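Alcohol dehydrogenase IV (Corynebacterium glutamicum, PDB 3IV7) probably reduces maleylacetate with a nicotinamide cofactor, as a member of the metal-dependent, iron-containing alcohol dehydrogenase family. Local coordinates at residues L6-D11 / N186-N191; K16-Y21 / P149-Y154; K23-L28 / V55-E60. All blocks are in the same frame, centred on the assembly; numbering follows the deposited sequence.

Contact 1. Residues L6-D11 / N186-N191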
loop_
_atom_site.group_PDB
_atom_site.type_symbol
_atom_site.label_atom_id
_atom_site.label_comp_id
_atom_site.label_asym_id
_atom_site.label_seq_id
_atom_site.Cartn_x
_atom_site.Cartn_y
_atom_site.Cartn_z
ATOM N N LEU A 6 -18.765 -4.961 -4.202
ATOM C CA LEU A 6 -17.521 -4.233 -4.099
ATOM C C LEU A 6 -16.987 -3.759 -5.464
ATOM O O LEU A 6 -16.806 -4.552 -6.400
ATOM C CB LEU A 6 -16.462 -5.091 -3.407
ATOM C CG LEU A 6 -15.109 -4.418 -3.149
ATOM C CD1 LEU A 6 -15.302 -3.051 -2.500
ATOM C CD2 LEU A 6 -14.227 -5.330 -2.277
ATOM N N ALA A 7 -16.722 -2.472 -5.559
ATOM C CA ALA A 7 -16.220 -1.895 -6.773
ATOM C C ALA A 7 -15.316 -0.751 -6.445
ATOM O O ALA A 7 -15.666 0.096 -5.632
ATOM C CB ALA A 7 -17.370 -1.423 -7.635
ATOM N N PHE A 8 -14.134 -0.729 -7.062
ATOM C CA PHE A 8 -13.198 0.355 -6.888
ATOM C C PHE A 8 -12.121 0.406 -7.970
ATOM O O PHE A 8 -11.922 -0.544 -8.735
ATOM C CB PHE A 8 -12.538 0.315 -5.490
ATOM C CG PHE A 8 -11.689 -0.910 -5.234
ATOM C CD1 PHE A 8 -12.236 -2.043 -4.623
ATOM C CD2 PHE A 8 -10.315 -0.908 -5.535
ATOM C CE1 PHE A 8 -11.432 -3.174 -4.373
ATOM C CE2 PHE A 8 -9.521 -2.057 -5.313
ATOM C CZ PHE A 8 -10.061 -3.158 -4.713
ATOM N N ASN A 9 -11.501 1.571 -8.077
ATOM C CA ASN A 9 -10.391 1.823 -8.977
ATOM C C ASN A 9 -9.300 2.460 -8.107
ATOM O O ASN A 9 -9.447 3.603 -7.628
ATOM C CB ASN A 9 -10.847 2.767 -10.098
ATOM C CG ASN A 9 -9.796 2.928 -11.216
ATOM O OD1 ASN A 9 -8.598 2.848 -10.974
ATOM N ND2 ASN A 9 -10.267 3.195 -12.439
ATOM N N HIS A 10 -8.235 1.716 -7.850
ATOM C CA HIS A 10 -7.222 2.160 -6.910
ATOM C C HIS A 10 -5.860 2.353 -7.587
ATOM O O HIS A 10 -5.350 1.458 -8.283
ATOM C CB HIS A 10 -7.096 1.156 -5.749
ATOM C CG HIS A 10 -6.013 1.498 -4.779
ATOM N ND1 HIS A 10 -6.241 2.255 -3.654
ATOM C CD2 HIS A 10 -4.680 1.266 -4.813
ATOM C CE1 HIS A 10 -5.094 2.473 -3.034
ATOM N NE2 HIS A 10 -4.136 1.868 -3.709
ATOM N N ASP A 11 -5.271 3.508 -7.358
ATOM C CA ASP A 11 -3.924 3.796 -7.837
ATOM C C ASP A 11 -2.944 3.666 -6.693
ATOM O O ASP A 11 -2.965 4.465 -5.754
ATOM C CB ASP A 11 -3.835 5.200 -8.394
ATOM C CG ASP A 11 -4.641 5.365 -9.657
ATOM O OD1 ASP A 11 -4.280 4.755 -10.686
ATOM O OD2 ASP A 11 -5.632 6.095 -9.619
ATOM N N ASN A 186 -12.939 9.056 -2.968
ATOM C CA ASN A 186 -12.476 7.794 -3.578
ATOM C C ASN A 186 -12.010 6.801 -2.526
ATOM O O ASN A 186 -11.046 6.089 -2.726
ATOM C CB ASN A 186 -11.369 8.064 -4.587
ATOM C CG ASN A 186 -11.791 9.074 -5.661
ATOM O OD1 ASN A 186 -11.273 10.190 -5.717
ATOM N ND2 ASN A 186 -12.762 8.703 -6.470
ATOM N N ALA A 187 -12.707 6.787 -1.396
ATOM C CA ALA A 187 -12.476 5.815 -0.374
ATOM C C ALA A 187 -12.562 4.429 -1.015
ATOM O O ALA A 187 -13.445 4.166 -1.843
ATOM C CB ALA A 187 -13.565 5.953 0.764
ATOM N N ASP A 188 -11.659 3.541 -0.630
ATOM C CA ASP A 188 -11.725 2.122 -1.094
ATOM C C ASP A 188 -11.127 1.243 0.024
ATOM O O ASP A 188 -10.677 1.776 1.022
ATOM C CB ASP A 188 -11.024 1.948 -2.460
ATOM C CG ASP A 188 -9.491 2.129 -2.387
ATOM O OD1 ASP A 188 -8.867 1.636 -1.404
ATOM O OD2 ASP A 188 -8.912 2.720 -3.357
ATOM N N PRO A 189 -11.159 -0.099 -0.128
ATOM C CA PRO A 189 -10.725 -0.941 0.985
ATOM C C PRO A 189 -9.266 -0.854 1.331
ATOM O O PRO A 189 -8.900 -1.132 2.487
ATOM C CB PRO A 189 -11.080 -2.380 0.517
ATOM C CG PRO A 189 -12.178 -2.204 -0.452
ATOM C CD PRO A 189 -11.937 -0.867 -1.134
ATOM N N ILE A 190 -8.431 -0.474 0.357
ATOM C CA ILE A 190 -6.990 -0.385 0.558
ATOM C C ILE A 190 -6.639 0.909 1.275
ATOM O O ILE A 190 -5.954 0.878 2.297
ATOM C CB ILE A 190 -6.228 -0.486 -0.763
ATOM C CG1 ILE A 190 -6.503 -1.850 -1.394
ATOM C CG2 ILE A 190 -4.680 -0.276 -0.516
ATOM C CD1 ILE A 190 -6.240 -1.941 -2.855
ATOM N N ASN A 191 -7.082 2.064 0.748
ATOM C CA ASN A 191 -6.814 3.296 1.466
ATOM C C ASN A 191 -7.492 3.292 2.869
ATOM O O ASN A 191 -6.996 3.921 3.798
ATOM C CB ASN A 191 -7.109 4.568 0.647
ATOM C CG ASN A 191 -8.543 4.650 0.124
ATOM O OD1 ASN A 191 -9.497 4.506 0.875
ATOM N ND2 ASN A 191 -8.685 5.025 -1.163
#
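Phe8 turns one face of its ring to Pro189 CD, which lies 4.2 Å from the centroid and 28° off the normal, a CH-pi contact displaced toward the CD1 side. The neighbouring ring atom, Pro189 CG, meets Leu6 CD1 at 3.8 Å, the two side chains lying alongside, running opposite ways.

Two residues along the strand, His10 adds the polar part. Its CG is anti to the backbone N (chi1 176°), which carries the imidazole down to the start of the helix. There ND1 donates to Asp188 OD2 at 2.7 Å; the carboxylate oxygen lies in the ring plane and is approached on its syn side, while the ring and carboxylate planes stand 63° apart. Ile190 CD1 covers a face of the same imidazole, 4.1 Å from its centroid, so the histidine is held both at its edge and on its flat side.

Asp188 has a second job as N-cap of helix 189-211. Its OD1 accepts from Asn191 N at 2.8 Å and more weakly from Ile190 N, and Asn191 OD1 in turn accepts from Asp188 N at 2.8 Å, completing a capping box. With one oxygen serving the helix end and the other His10, the carboxylate is probably kept negatively charged.

Asn191 ND2 donates to Asn186 O and is also hydrogen-bonded to Ser235 OG on helix 216-236, which packs against His10 and Asp188. Strand 7-20 itself forms an antiparallel ladder with a strand of the second subunit, and Phe19 of that subunit meets the Phe8 ring.

Contact 2. Residues K16-Y21 / P149-Y154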
loop_
_atom_site.group_PDB
_atom_site.type_symbol
_atom_site.label_atom_id
_atom_site.label_comp_id
_atom_site.label_asym_id
_atom_site.label_seq_id
_atom_site.Cartn_x
_atom_site.Cartn_y
_atom_site.Cartn_z
ATOM N N LYS A 16 9.606 4.819 -2.561
ATOM C CA LYS A 16 10.485 4.146 -1.636
ATOM C C LYS A 16 10.479 4.931 -0.329
ATOM O O LYS A 16 10.534 6.175 -0.333
ATOM C CB LYS A 16 11.907 4.067 -2.177
ATOM C CG LYS A 16 12.926 3.486 -1.194
ATOM C CD LYS A 16 14.396 3.554 -1.756
ATOM C CE LYS A 16 14.663 2.496 -2.819
ATOM N NZ LYS A 16 14.537 1.079 -2.263
ATOM N N VAL A 17 10.430 4.209 0.774
ATOM C CA VAL A 17 10.470 4.786 2.089
ATOM C C VAL A 17 11.571 4.140 2.856
ATOM O O VAL A 17 11.643 2.894 2.940
ATOM C CB VAL A 17 9.148 4.515 2.828
ATOM C CG1 VAL A 17 9.133 5.233 4.200
ATOM C CG2 VAL A 17 7.999 4.948 1.975
HETATM N N MSE A 18 12.502 4.945 3.343
HETATM C CA MSE A 18 13.594 4.434 4.163
HETATM C C MSE A 18 13.404 5.013 5.559
HETATM O O MSE A 18 13.214 6.222 5.712
HETATM C CB MSE A 18 14.925 4.853 3.585
HETATM C CG MSE A 18 15.101 4.456 2.122
HETATM SE SE MSE A 18 16.585 5.399 1.247
HETATM C CE MSE A 18 17.948 4.121 1.520
ATOM N N PHE A 19 13.463 4.156 6.569
ATOM C CA PHE A 19 13.061 4.531 7.893
ATOM C C PHE A 19 14.115 4.114 8.877
ATOM O O PHE A 19 14.569 2.963 8.865
ATOM C CB PHE A 19 11.720 3.837 8.227
ATOM C CG PHE A 19 10.982 4.444 9.369
ATOM C CD1 PHE A 19 11.413 4.257 10.674
ATOM C CD2 PHE A 19 9.863 5.228 9.145
ATOM C CE1 PHE A 19 10.728 4.841 11.740
ATOM C CE2 PHE A 19 9.183 5.826 10.196
ATOM C CZ PHE A 19 9.609 5.635 11.493
ATOM N N GLY A 20 14.498 5.021 9.760
ATOM C CA GLY A 20 15.422 4.651 10.843
ATOM C C GLY A 20 16.075 5.810 11.584
ATOM O O GLY A 20 16.743 6.645 10.965
ATOM N N TYR A 21 15.946 5.798 12.919
ATOM C CA TYR A 21 16.550 6.827 13.791
ATOM C C TYR A 21 18.031 6.914 13.530
ATOM O O TYR A 21 18.716 5.921 13.515
ATOM C CB TYR A 21 16.289 6.511 15.283
ATOM C CG TYR A 21 16.939 7.492 16.281
ATOM C CD1 TYR A 21 18.266 7.371 16.639
ATOM C CD2 TYR A 21 16.200 8.519 16.864
ATOM C CE1 TYR A 21 18.845 8.253 17.553
ATOM C CE2 TYR A 21 16.771 9.388 17.770
ATOM C CZ TYR A 21 18.088 9.258 18.100
ATOM O OH TYR A 21 18.661 10.108 19.034
ATOM N N PRO A 149 7.249 12.731 -4.088
ATOM C CA PRO A 149 8.671 12.404 -3.971
ATOM C C PRO A 149 8.912 10.927 -4.266
ATOM O O PRO A 149 8.119 10.068 -3.859
ATOM C CB PRO A 149 8.988 12.733 -2.514
ATOM C CG PRO A 149 8.016 13.832 -2.158
ATOM C CD PRO A 149 6.778 13.591 -2.983
ATOM N N GLU A 150 9.953 10.640 -4.997
ATOM C CA GLU A 150 10.276 9.267 -5.334
ATOM C C GLU A 150 10.774 8.492 -4.133
ATOM O O GLU A 150 10.594 7.288 -4.054
ATOM C CB GLU A 150 11.314 9.219 -6.416
ATOM C CG GLU A 150 10.802 9.611 -7.726
ATOM C CD GLU A 150 11.807 9.411 -8.833
ATOM O OE1 GLU A 150 12.914 8.888 -8.570
ATOM O OE2 GLU A 150 11.490 9.806 -9.959
ATOM N N THR A 151 11.443 9.177 -3.232
ATOM C CA THR A 151 11.930 8.557 -2.020
ATOM C C THR A 151 11.641 9.416 -0.807
ATOM O O THR A 151 11.774 10.668 -0.849
ATOM C CB THR A 151 13.431 8.326 -2.109
ATOM O OG1 THR A 151 13.716 7.504 -3.247
ATOM C CG2 THR A 151 13.961 7.676 -0.825
ATOM N N VAL A 152 11.286 8.756 0.295
ATOM C CA VAL A 152 11.096 9.436 1.550
ATOM C C VAL A 152 12.024 8.842 2.587
ATOM O O VAL A 152 12.052 7.629 2.780
ATOM C CB VAL A 152 9.626 9.331 2.046
ATOM C CG1 VAL A 152 9.440 10.134 3.362
ATOM C CG2 VAL A 152 8.671 9.820 0.957
ATOM N N ILE A 153 12.807 9.703 3.230
ATOM C CA ILE A 153 13.700 9.285 4.343
ATOM C C ILE A 153 13.136 9.787 5.670
ATOM O O ILE A 153 12.980 10.994 5.876
ATOM C CB ILE A 153 15.114 9.786 4.129
ATOM C CG1 ILE A 153 15.665 9.188 2.823
ATOM C CG2 ILE A 153 16.035 9.448 5.389
ATOM C CD1 ILE A 153 17.015 9.835 2.328
ATOM N N TYR A 154 12.731 8.844 6.508
ATOM C CA TYR A 154 12.176 9.129 7.823
ATOM C C TYR A 154 13.183 8.828 8.919
ATOM O O TYR A 154 13.528 7.655 9.169
ATOM C CB TYR A 154 10.903 8.295 8.081
ATOM C CG TYR A 154 9.682 8.785 7.390
ATOM C CD1 TYR A 154 9.207 10.088 7.601
ATOM C CD2 TYR A 154 8.924 7.936 6.597
ATOM C CE1 TYR A 154 8.093 10.523 7.011
ATOM C CE2 TYR A 154 7.779 8.378 5.996
ATOM C CZ TYR A 154 7.350 9.661 6.216
ATOM O OH TYR A 154 6.204 10.102 5.627
HETATM O O HOH W 1 16.230 7.699 8.267
#
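Tyr154 O is gripped by Gly20 N at 2.9 Å and, more weakly, by a water that also donates to Gly20 O. The carbonyl points almost straight at the Gly20 amide, and Phe19 CA adds a CA-H...O contact from the same strand. This is the last rung of a parallel ladder between 16-20 and 151-154, whose axes come within 4.7 Å, their directions 14° from each other. Lys16 N to Glu150 O starts it; Lys16 O takes Val152 N, Val152 O takes Met18 N at 2.8 Å, and Met18 O takes Tyr154 N.

Side chains alternate between the two sides of the sheet. Val17, Phe19, Val152 and Tyr154 share one. Phe19 CD2 presses on Tyr154 CB at 3.4 Å, and the two rings meet obliquely, planes 52° apart. Tyr154 CG lies anti to its carbonyl carbon (chi1 -77°), which swings the ring back along the strands: Val17 CG1 touches its edge at CD2, 3.6 Å away, and Val152 CG1 sits over a face. The phenol oxygen ends on Glu126.

On the opposite side of the sheet, selenomethionine Met18 runs out with chi2 extended, bringing SE to 4.0 Å from Thr151 CG2 and beside Ile153 CG1, and the bend at chi3 then turns CE away. Thr151 OG1 is bonded to Glu31 and Arg35, while Lys16 NZ leads off to a salt bridge with Asp11 of the second subunit.

Strand 7-20 is an outermost strand of this chain's six-stranded parallel, Rossmann-like sheet in the N-terminal domain, as in the iron-containing alcohol dehydrogenases; it is extended by an antiparallel strand of the second subunit, while strand 115-119 flanks 151-154 on its far side. Helix 24-35 packs on the Met18 and Thr151 side, helix 216-236 on that of Val17 and Tyr154.

Contact 3. Residues K23-L28 / V55-E60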
loop_
_atom_site.group_PDB
_atom_site.type_symbol
_atom_site.label_atom_id
_atom_site.label_comp_id
_atom_site.label_asym_id
_atom_site.label_seq_id
_atom_site.Cartn_x
_atom_site.Cartn_y
_atom_site.Cartn_z
ATOM N N LYS A 23 19.653 7.429 10.830
ATOM C CA LYS A 23 20.185 6.930 9.562
ATOM C C LYS A 23 20.036 7.869 8.373
ATOM O O LYS A 23 20.386 7.489 7.272
ATOM C CB LYS A 23 19.534 5.589 9.206
ATOM C CG LYS A 23 19.729 4.479 10.250
ATOM C CD LYS A 23 21.206 4.009 10.317
ATOM N N SER A 24 19.494 9.085 8.561
ATOM C CA SER A 24 19.179 9.913 7.382
ATOM C C SER A 24 20.375 10.175 6.508
ATOM O O SER A 24 20.254 10.104 5.305
ATOM C CB SER A 24 18.475 11.255 7.730
ATOM O OG SER A 24 19.189 11.987 8.664
ATOM N N SER A 25 21.523 10.487 7.095
ATOM C CA SER A 25 22.718 10.851 6.279
ATOM C C SER A 25 23.248 9.648 5.485
ATOM O O SER A 25 23.698 9.810 4.368
ATOM C CB SER A 25 23.834 11.453 7.143
ATOM O OG SER A 25 24.498 10.465 7.936
ATOM N N ALA A 26 23.154 8.451 6.071
ATOM C CA ALA A 26 23.601 7.213 5.410
ATOM C C ALA A 26 22.609 6.809 4.320
ATOM O O ALA A 26 23.010 6.496 3.188
ATOM C CB ALA A 26 23.783 6.098 6.442
ATOM N N PHE A 27 21.305 6.932 4.613
ATOM C CA PHE A 27 20.281 6.682 3.605
ATOM C C PHE A 27 20.381 7.656 2.425
ATOM O O PHE A 27 20.139 7.265 1.252
ATOM C CB PHE A 27 18.869 6.797 4.177
ATOM C CG PHE A 27 18.438 5.650 5.063
ATOM C CD1 PHE A 27 18.809 4.349 4.801
ATOM C CD2 PHE A 27 17.506 5.870 6.055
ATOM C CE1 PHE A 27 18.348 3.316 5.609
ATOM C CE2 PHE A 27 17.038 4.837 6.838
ATOM C CZ PHE A 27 17.460 3.574 6.620
ATOM N N LEU A 28 20.632 8.939 2.719
ATOM C CA LEU A 28 20.729 9.950 1.648
ATOM C C LEU A 28 21.886 9.615 0.757
ATOM O O LEU A 28 21.769 9.684 -0.467
ATOM C CB LEU A 28 20.870 11.366 2.210
ATOM C CG LEU A 28 20.908 12.520 1.173
ATOM C CD1 LEU A 28 19.720 12.444 0.175
ATOM C CD2 LEU A 28 20.919 13.877 1.856
ATOM N N VAL A 55 22.374 16.464 7.642
ATOM C CA VAL A 55 21.734 15.378 6.900
ATOM C C VAL A 55 22.446 15.084 5.583
ATOM O O VAL A 55 22.562 13.940 5.185
ATOM C CB VAL A 55 20.270 15.699 6.629
ATOM C CG1 VAL A 55 19.681 14.731 5.607
ATOM C CG2 VAL A 55 19.479 15.703 7.964
ATOM N N ALA A 56 22.946 16.123 4.924
ATOM C CA ALA A 56 23.654 15.951 3.659
ATOM C C ALA A 56 25.194 15.853 3.821
ATOM O O ALA A 56 25.919 16.030 2.846
ATOM C CB ALA A 56 23.301 17.094 2.717
ATOM N N SER A 57 25.679 15.571 5.045
ATOM C CA SER A 57 27.116 15.555 5.325
ATOM C C SER A 57 27.875 14.426 4.613
ATOM O O SER A 57 29.090 14.480 4.503
ATOM C CB SER A 57 27.380 15.462 6.834
ATOM O OG SER A 57 26.850 14.253 7.350
ATOM N N GLU A 58 27.170 13.411 4.147
ATOM C CA GLU A 58 27.826 12.334 3.436
ATOM C C GLU A 58 27.677 12.444 1.929
ATOM O O GLU A 58 28.051 11.512 1.207
ATOM C CB GLU A 58 27.310 10.977 3.905
ATOM C CG GLU A 58 27.403 10.735 5.408
ATOM C CD GLU A 58 27.200 9.284 5.763
ATOM O OE1 GLU A 58 27.780 8.423 5.072
ATOM O OE2 GLU A 58 26.444 8.997 6.714
ATOM N N ILE A 59 27.145 13.572 1.437
ATOM C CA ILE A 59 27.045 13.787 -0.012
ATOM C C ILE A 59 27.582 15.132 -0.443
ATOM O O ILE A 59 27.813 16.017 0.380
ATOM C CB ILE A 59 25.571 13.641 -0.543
ATOM C CG1 ILE A 59 24.632 14.708 0.067
ATOM C CG2 ILE A 59 25.046 12.252 -0.272
ATOM C CD1 ILE A 59 23.218 14.817 -0.707
ATOM N N GLU A 60 27.774 15.281 -1.752
ATOM C CA GLU A 60 28.172 16.541 -2.330
ATOM C C GLU A 60 26.894 17.275 -2.700
ATOM O O GLU A 60 25.999 16.699 -3.304
ATOM C CB GLU A 60 29.012 16.335 -3.604
ATOM C CG GLU A 60 30.176 15.308 -3.500
ATOM C CD GLU A 60 31.361 15.818 -2.711
ATOM O OE1 GLU A 60 31.171 16.653 -1.802
ATOM O OE2 GLU A 60 32.494 15.364 -2.994
HETATM O O HOH W 2 24.310 12.376 3.661
#
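Ser25 OG donates to Glu58 OE2 at 2.7 Å, meeting the carboxylate on its anti side and 15° out of its plane. Stretched out past CG, Glu58 reaches back over the first turn of helix 24-35. Next to this bond a water joins the backbones: it donates to Ser25 O at 2.7 Å and to Val55 O at 2.8 Å, and accepts from Glu58 N. Ser25 CA adds a CA-H...O contact to Val55 O.

Further along the helix the meeting turns apolar. Leu28 CD2 touches Ile59 CD1 at 3.6 Å, the two side chains crossing at about a right angle, and the same methyl rests on Val55 CG1 and Ala56 CB.

These partners come together because the chain leaves helix 49-55 through a type I beta turn, Ala56 to Ile59, closed by Ile59 N to Ala56 O at 3.1 Å. The turn sends the Glu58 and Ile59 side chains to the same helix, one near its start and the other a turn later.

Second-shell groups fix the rest. Ser57 OG bonds Lys54 O, and Ser24 OG, packed on Val55 CG2 at 3.8 Å, is held by Asp155. Ile153 of strand 151-154 packs against Ser24 and Leu28.

Contacts 1 and 2 lie at the two ends of strand 7-20, centres about 25 Å and nearest atoms about 13 Å apart. Contact 1 joins the strand's beginning to helix 189-211; contact 2 seats its end in the parallel sheet. Both reach the second subunit: residues 8-11 of one subunit ladder with 16-20 of the other, so contact 1 of one chain lies against contact 2 of its partner. Contact 3 lies next to contact 2, centres about 12 Å apart, touching it through Met18 CE and Phe27 CD1 at 3.4 Å; its centre is about 37 Å from that of contact 1. A bound ethanediol, probably from crystallisation, lies about 4 Å from the Ile190 side chain.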